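Local coordinates for protein beta-mannosidase (PDB 4CVU) that probably hydrolyses terminal beta-linked mannose residues from the non-reducing ends of glycans and mannooligosaccharides, as a fungal glycoside hydrolase of family 2, at residues K385-I390 with S703-L708; L419-S424 with V441-E446. All blocks are in the same frame, centred on the assembly; numbering follows the deposited sequence.

Contact 1 of 2, residues K385-I390 with S703-L708; sequences KGANLI and SLYWQL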
loop_
_atom_site.group_PDB
_atom_site.type_symbol
_atom_site.label_atom_id
_atom_site.label_comp_id
_atom_site.label_asym_id
_atom_site.label_seq_id
_atom_site.Cartn_x
_atom_site.Cartn_y
_atom_site.Cartn_z
ATOM N N LYS A 385 -25.937 21.997 18.930
ATOM C CA LYS A 385 -24.511 21.976 18.746
ATOM C C LYS A 385 -24.193 20.632 18.105
ATOM O O LYS A 385 -24.618 19.627 18.627
ATOM C CB LYS A 385 -23.817 22.098 20.092
ATOM C CG LYS A 385 -24.052 23.427 20.841
ATOM C CD LYS A 385 -23.299 23.526 22.169
ATOM C CE LYS A 385 -23.676 22.372 23.101
ATOM N NZ LYS A 385 -23.139 22.474 24.482
ATOM N N GLY A 386 -23.525 20.627 16.966
ATOM C CA GLY A 386 -23.086 19.361 16.371
ATOM C C GLY A 386 -22.569 19.543 14.961
ATOM O O GLY A 386 -21.799 20.504 14.694
ATOM N N ALA A 387 -22.944 18.592 14.089
ATOM C CA ALA A 387 -22.357 18.468 12.728
ATOM C C ALA A 387 -23.243 17.666 11.775
ATOM O O ALA A 387 -24.293 17.172 12.188
ATOM C CB ALA A 387 -20.969 17.848 12.785
ATOM N N ASN A 388 -22.816 17.552 10.511
ATOM C CA ASN A 388 -23.541 16.790 9.489
ATOM C C ASN A 388 -22.953 15.378 9.366
ATOM O O ASN A 388 -21.775 15.213 9.172
ATOM C CB ASN A 388 -23.445 17.482 8.169
ATOM C CG ASN A 388 -24.278 18.782 8.142
ATOM O OD1 ASN A 388 -25.398 18.804 7.602
ATOM N ND2 ASN A 388 -23.756 19.831 8.701
ATOM N N LEU A 389 -23.787 14.392 9.520
ATOM C CA LEU A 389 -23.396 12.985 9.405
ATOM C C LEU A 389 -23.610 12.545 7.969
ATOM O O LEU A 389 -24.731 12.606 7.444
ATOM C CB LEU A 389 -24.261 12.152 10.328
ATOM C CG LEU A 389 -24.035 10.638 10.219
ATOM C CD1 LEU A 389 -22.660 10.311 10.749
ATOM C CD2 LEU A 389 -25.127 9.916 10.985
ATOM N N ILE A 390 -22.543 12.085 7.335
ATOM C CA ILE A 390 -22.608 11.496 6.005
ATOM C C ILE A 390 -22.412 9.975 6.160
ATOM O O ILE A 390 -22.029 9.504 7.237
ATOM C CB ILE A 390 -21.569 12.093 5.040
ATOM C CG1 ILE A 390 -20.155 11.767 5.497
ATOM C CG2 ILE A 390 -21.770 13.611 4.896
ATOM C CD1 ILE A 390 -19.198 11.497 4.367
ATOM N N SER A 703 -25.489 25.418 15.702
ATOM C CA SER A 703 -24.273 25.256 14.955
ATOM C C SER A 703 -24.106 23.805 14.595
ATOM O O SER A 703 -23.877 22.980 15.510
ATOM C CB SER A 703 -23.094 25.659 15.802
ATOM O OG SER A 703 -21.864 25.419 15.141
ATOM N N LEU A 704 -24.202 23.501 13.300
ATOM C CA LEU A 704 -23.878 22.145 12.783
ATOM C C LEU A 704 -22.817 22.261 11.715
ATOM O O LEU A 704 -23.100 22.582 10.556
ATOM C CB LEU A 704 -25.127 21.454 12.212
ATOM C CG LEU A 704 -26.379 21.394 13.084
ATOM C CD1 LEU A 704 -27.567 20.787 12.344
ATOM C CD2 LEU A 704 -26.144 20.654 14.377
ATOM N N TYR A 705 -21.576 22.025 12.080
ATOM C CA TYR A 705 -20.511 22.164 11.096
ATOM C C TYR A 705 -20.545 21.086 10.000
ATOM O O TYR A 705 -21.061 19.959 10.182
ATOM C CB TYR A 705 -19.146 22.300 11.779
ATOM C CG TYR A 705 -18.536 21.047 12.445
ATOM C CD1 TYR A 705 -18.015 20.015 11.686
ATOM C CD2 TYR A 705 -18.433 20.952 13.835
ATOM C CE1 TYR A 705 -17.409 18.906 12.301
ATOM C CE2 TYR A 705 -17.835 19.856 14.447
ATOM C CZ TYR A 705 -17.326 18.839 13.680
ATOM O OH TYR A 705 -16.725 17.734 14.277
ATOM N N TRP A 706 -20.008 21.463 8.846
ATOM C CA TRP A 706 -19.839 20.548 7.714
ATOM C C TRP A 706 -18.380 20.093 7.715
ATOM O O TRP A 706 -17.492 20.921 7.492
ATOM C CB TRP A 706 -20.211 21.235 6.367
ATOM C CG TRP A 706 -20.184 20.185 5.324
ATOM C CD1 TRP A 706 -19.108 19.768 4.636
ATOM C CD2 TRP A 706 -21.245 19.274 4.995
ATOM N NE1 TRP A 706 -19.408 18.693 3.866
ATOM C CE2 TRP A 706 -20.727 18.365 4.061
ATOM C CE3 TRP A 706 -22.582 19.172 5.368
ATOM C CZ2 TRP A 706 -21.480 17.375 3.507
ATOM C CZ3 TRP A 706 -23.347 18.164 4.825
ATOM C CH2 TRP A 706 -22.790 17.268 3.899
ATOM N N GLN A 707 -18.047 18.816 7.950
ATOM C CA GLN A 707 -18.927 17.684 8.124
ATOM C C GLN A 707 -18.307 16.858 9.243
ATOM O O GLN A 707 -17.130 17.049 9.582
ATOM C CB GLN A 707 -18.993 16.827 6.849
ATOM C CG GLN A 707 -17.646 16.304 6.380
ATOM C CD GLN A 707 -17.613 15.835 4.937
ATOM O OE1 GLN A 707 -17.616 16.643 4.019
ATOM N NE2 GLN A 707 -17.545 14.518 4.730
ATOM N N LEU A 708 -19.098 15.991 9.864
ATOM C CA LEU A 708 -18.591 15.263 11.000
ATOM C C LEU A 708 -17.504 14.349 10.520
ATOM O O LEU A 708 -16.410 14.320 11.090
ATOM C CB LEU A 708 -19.704 14.439 11.680
ATOM C CG LEU A 708 -19.230 13.352 12.692
ATOM C CD1 LEU A 708 -18.713 13.978 13.954
ATOM C CD2 LEU A 708 -20.369 12.465 13.060
#

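Contact 2 of 2, residues L419-S424 with V441-E446; sequences LRVWSS and VLLWSE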
loop_
_atom_site.group_PDB
_atom_site.type_symbol
_atom_site.label_atom_id
_atom_site.label_comp_id
_atom_site.label_asym_id
_atom_site.label_seq_id
_atom_site.Cartn_x
_atom_site.Cartn_y
_atom_site.Cartn_z
ATOM N N LEU A 419 -27.041 15.702 15.452
ATOM C CA LEU A 419 -26.515 15.471 14.127
ATOM C C LEU A 419 -27.589 15.745 13.094
ATOM O O LEU A 419 -28.772 15.367 13.265
ATOM C CB LEU A 419 -25.986 14.019 13.942
ATOM C CG LEU A 419 -24.864 13.567 14.854
ATOM C CD1 LEU A 419 -24.656 12.055 14.769
ATOM C CD2 LEU A 419 -23.575 14.270 14.529
ATOM N N ARG A 420 -27.191 16.355 11.980
ATOM C CA ARG A 420 -28.021 16.375 10.812
ATOM C C ARG A 420 -27.681 15.200 9.938
ATOM O O ARG A 420 -26.560 15.127 9.444
ATOM C CB ARG A 420 -27.821 17.652 10.004
ATOM C CG ARG A 420 -28.382 17.532 8.605
ATOM C CD ARG A 420 -28.589 18.910 8.017
ATOM N NE ARG A 420 -29.032 18.849 6.627
ATOM C CZ ARG A 420 -28.372 19.309 5.566
ATOM N NH1 ARG A 420 -27.175 19.870 5.659
ATOM N NH2 ARG A 420 -28.928 19.202 4.376
ATOM N N VAL A 421 -28.643 14.305 9.747
ATOM C CA VAL A 421 -28.478 13.143 8.901
ATOM C C VAL A 421 -28.747 13.586 7.454
ATOM O O VAL A 421 -29.877 13.608 6.978
ATOM C CB VAL A 421 -29.376 11.961 9.321
ATOM C CG1 VAL A 421 -29.028 10.712 8.524
ATOM C CG2 VAL A 421 -29.221 11.676 10.783
ATOM N N TRP A 422 -27.650 13.920 6.784
ATOM C CA TRP A 422 -27.607 14.557 5.495
ATOM C C TRP A 422 -28.216 13.721 4.374
ATOM O O TRP A 422 -27.998 12.521 4.314
ATOM C CB TRP A 422 -26.121 14.850 5.180
ATOM C CG TRP A 422 -25.883 15.379 3.785
ATOM C CD1 TRP A 422 -26.008 16.686 3.385
ATOM C CD2 TRP A 422 -25.500 14.637 2.635
ATOM N NE1 TRP A 422 -25.689 16.798 2.050
ATOM C CE2 TRP A 422 -25.391 15.552 1.564
ATOM C CE3 TRP A 422 -25.261 13.275 2.386
ATOM C CZ2 TRP A 422 -25.050 15.151 0.263
ATOM C CZ3 TRP A 422 -24.907 12.879 1.111
ATOM C CH2 TRP A 422 -24.815 13.808 0.059
ATOM N N SER A 423 -28.968 14.358 3.480
ATOM C CA SER A 423 -29.456 13.671 2.257
ATOM C C SER A 423 -28.562 14.071 1.084
ATOM O O SER A 423 -28.252 15.253 0.948
ATOM C CB SER A 423 -30.936 14.016 1.978
ATOM O OG SER A 423 -31.142 15.442 1.860
ATOM N N SER A 424 -28.149 13.137 0.218
ATOM C CA SER A 424 -28.538 11.743 0.208
ATOM C C SER A 424 -27.354 10.829 0.123
ATOM O O SER A 424 -26.609 10.821 -0.875
ATOM C CB SER A 424 -29.508 11.408 -0.946
ATOM O OG SER A 424 -29.643 9.980 -1.158
ATOM N N VAL A 441 -28.753 11.926 21.398
ATOM C CA VAL A 441 -28.334 12.762 20.293
ATOM C C VAL A 441 -29.543 12.977 19.385
ATOM O O VAL A 441 -30.096 12.030 18.814
ATOM C CB VAL A 441 -27.139 12.109 19.546
ATOM C CG1 VAL A 441 -26.613 12.994 18.435
ATOM C CG2 VAL A 441 -26.011 11.725 20.515
ATOM N N LEU A 442 -29.986 14.235 19.228
ATOM C CA LEU A 442 -31.093 14.510 18.310
ATOM C C LEU A 442 -30.661 14.281 16.887
ATOM O O LEU A 442 -29.541 14.697 16.523
ATOM C CB LEU A 442 -31.573 15.983 18.463
ATOM C CG LEU A 442 -32.326 16.251 19.772
ATOM C CD1 LEU A 442 -32.631 17.748 19.946
ATOM C CD2 LEU A 442 -33.621 15.460 19.793
ATOM N N LEU A 443 -31.499 13.609 16.085
ATOM C CA LEU A 443 -31.243 13.361 14.690
ATOM C C LEU A 443 -32.194 14.133 13.772
ATOM O O LEU A 443 -33.335 13.726 13.556
ATOM C CB LEU A 443 -31.337 11.857 14.355
ATOM C CG LEU A 443 -30.299 11.000 15.014
ATOM C CD1 LEU A 443 -30.341 9.550 14.575
ATOM C CD2 LEU A 443 -28.930 11.616 14.882
ATOM N N TRP A 444 -31.715 15.215 13.208
ATOM C CA TRP A 444 -32.454 15.912 12.211
ATOM C C TRP A 444 -32.357 15.085 10.947
ATOM O O TRP A 444 -31.325 15.037 10.383
ATOM C CB TRP A 444 -31.841 17.288 12.047
ATOM C CG TRP A 444 -31.937 17.988 10.739
ATOM C CD1 TRP A 444 -32.304 17.500 9.524
ATOM C CD2 TRP A 444 -31.688 19.368 10.538
ATOM N NE1 TRP A 444 -32.259 18.473 8.589
ATOM C CE2 TRP A 444 -31.885 19.637 9.178
ATOM C CE3 TRP A 444 -31.254 20.384 11.364
ATOM C CZ2 TRP A 444 -31.708 20.905 8.631
ATOM C CZ3 TRP A 444 -31.096 21.651 10.821
ATOM C CH2 TRP A 444 -31.296 21.889 9.480
ATOM N N SER A 445 -33.461 14.555 10.458
ATOM C CA SER A 445 -33.473 13.618 9.385
ATOM C C SER A 445 -34.054 14.142 8.095
ATOM O O SER A 445 -34.775 15.129 8.102
ATOM C CB SER A 445 -34.153 12.316 9.800
ATOM O OG SER A 445 -33.611 11.914 11.010
ATOM N N GLU A 446 -33.688 13.490 6.998
ATOM C CA GLU A 446 -34.031 14.011 5.672
ATOM C C GLU A 446 -34.461 12.900 4.730
ATOM O O GLU A 446 -34.077 11.743 4.896
ATOM C CB GLU A 446 -32.850 14.816 5.090
ATOM C CG GLU A 446 -32.512 16.036 5.954
ATOM C CD GLU A 446 -31.585 17.090 5.322
ATOM O OE1 GLU A 446 -30.964 16.889 4.271
ATOM O OE2 GLU A 446 -31.467 18.160 5.931
#

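Contact 1 of 2, residues K385-I390 with S703-L708
K385 starts a parallel pairing with S703 through its backbone. Its side-chain amine turns elsewhere, to D760 in a salt bridge. G386 is bonded through both its backbone N and its O: its N donates to S703 O at 2.8 Å, and its O accepts from Y705 N at 3.0 Å. G386 has no side chain, and L704 CD2 packs against its backbone. A387 puts its methyl over the centre of the Y705 ring, a CH-pi contact with CB 3.7 Å from the ring centroid. Y705 CG sits between its own backbone N and carbonyl carbon (chi1 72°), which folds the ring back beneath that methyl. N388 clasps Y705 O twice. N388 N reaches Y705 O nearly in line with the carbonyl bond, at 3.0 Å. N388 ND2 meets Y705 O from above the carbonyl plane, at 3.1 Å and nearly straight (170° at the hydrogen). The N388 amide also lies against W706, with CG 3.3 Å from CE3 and the two planes 46° apart. Its OD1 accepts from R420. A leucine in its place would probably leave Y705 O with one fewer donor and R420 without this amide oxygen. N388 O then accepts from L708 N at 2.9 Å, just past the cis peptide between W706 and Q707. L389 CD1 lies beside L708 CD2. I390 ends the run, with CG2 on W706 CH2 and CD1 on Q707 NE2. The contact is buried where strands 380-389 and 702-705 run parallel and so close the sheet of the family 2 catalytic (beta/alpha)8-barrel. Strand 418-421 flanks 380-389, L729 and S733 of helix 729-736 pack on Y705, and F595 of strand 592-595 touches S703 and Y705.

Contact 2 of 2, residues L419-S424 with V441-E446
R420 reaches along the parallel strand pair, over W444 and on to E446. Its CB stands 4.2 Å from W444 CG, and its CG lies close to CD1 and NE1 of that indole. CD sits over the ring face in a CH-pi contact, 3.8 Å from the centroid of the five-membered ring. CG is anti to the backbone N (chi1 164°) and the chain stays extended to NE, which carries the guanidinium past the indole. NE then meets E446 OE2 at 2.6 Å, in the guanidinium plane but above the carboxylate plane. NH2 donates to the syn lone pair of E446 OE1 at 3.1 Å, completing a side-on salt bridge. NH1 turns to E594 in a second salt bridge. The carboxylate is gripped from other sides too. W444 NE1 donates to E446 OE2 at 2.8 Å on the anti lone pair, and S423 OG donates to E446 OE1 at 2.8 Å. These donors would be expected to favour a fixed carboxylate rotation. Backbone bonds from L419 N to L442 O, W444 N to L419 O and V421 N to W444 O set the parallel register. On the face opposite R420 and W444, L443 CD2 lies against L419 CB; it also touches V421 CG2. This is a right-handed beta-alpha-beta unit: helix 430-439 packs on L443, helix 401-413 on L419 and V441, and strand 481-485 on W444 and S445.

The two contacts lie 9 Å apart, centre to centre, in one sheet near the middle of the chain. Strands 380-389 and 418-421 are neighbours in it, so the order across this part is 702-705, 380-389, 418-421, 442-446. Along the chain, contact 2 is nested inside the long loop closed by contact 1. Contact 1 joins distant strands, while contact 2 joins successive ones. They meet directly: L389 N bonds to R420 O, and the W706 ring meets W422 edge-to-face. Together they tie early and late strands of the barrel into one wall, as expected for a closed family 2 catalytic barrel.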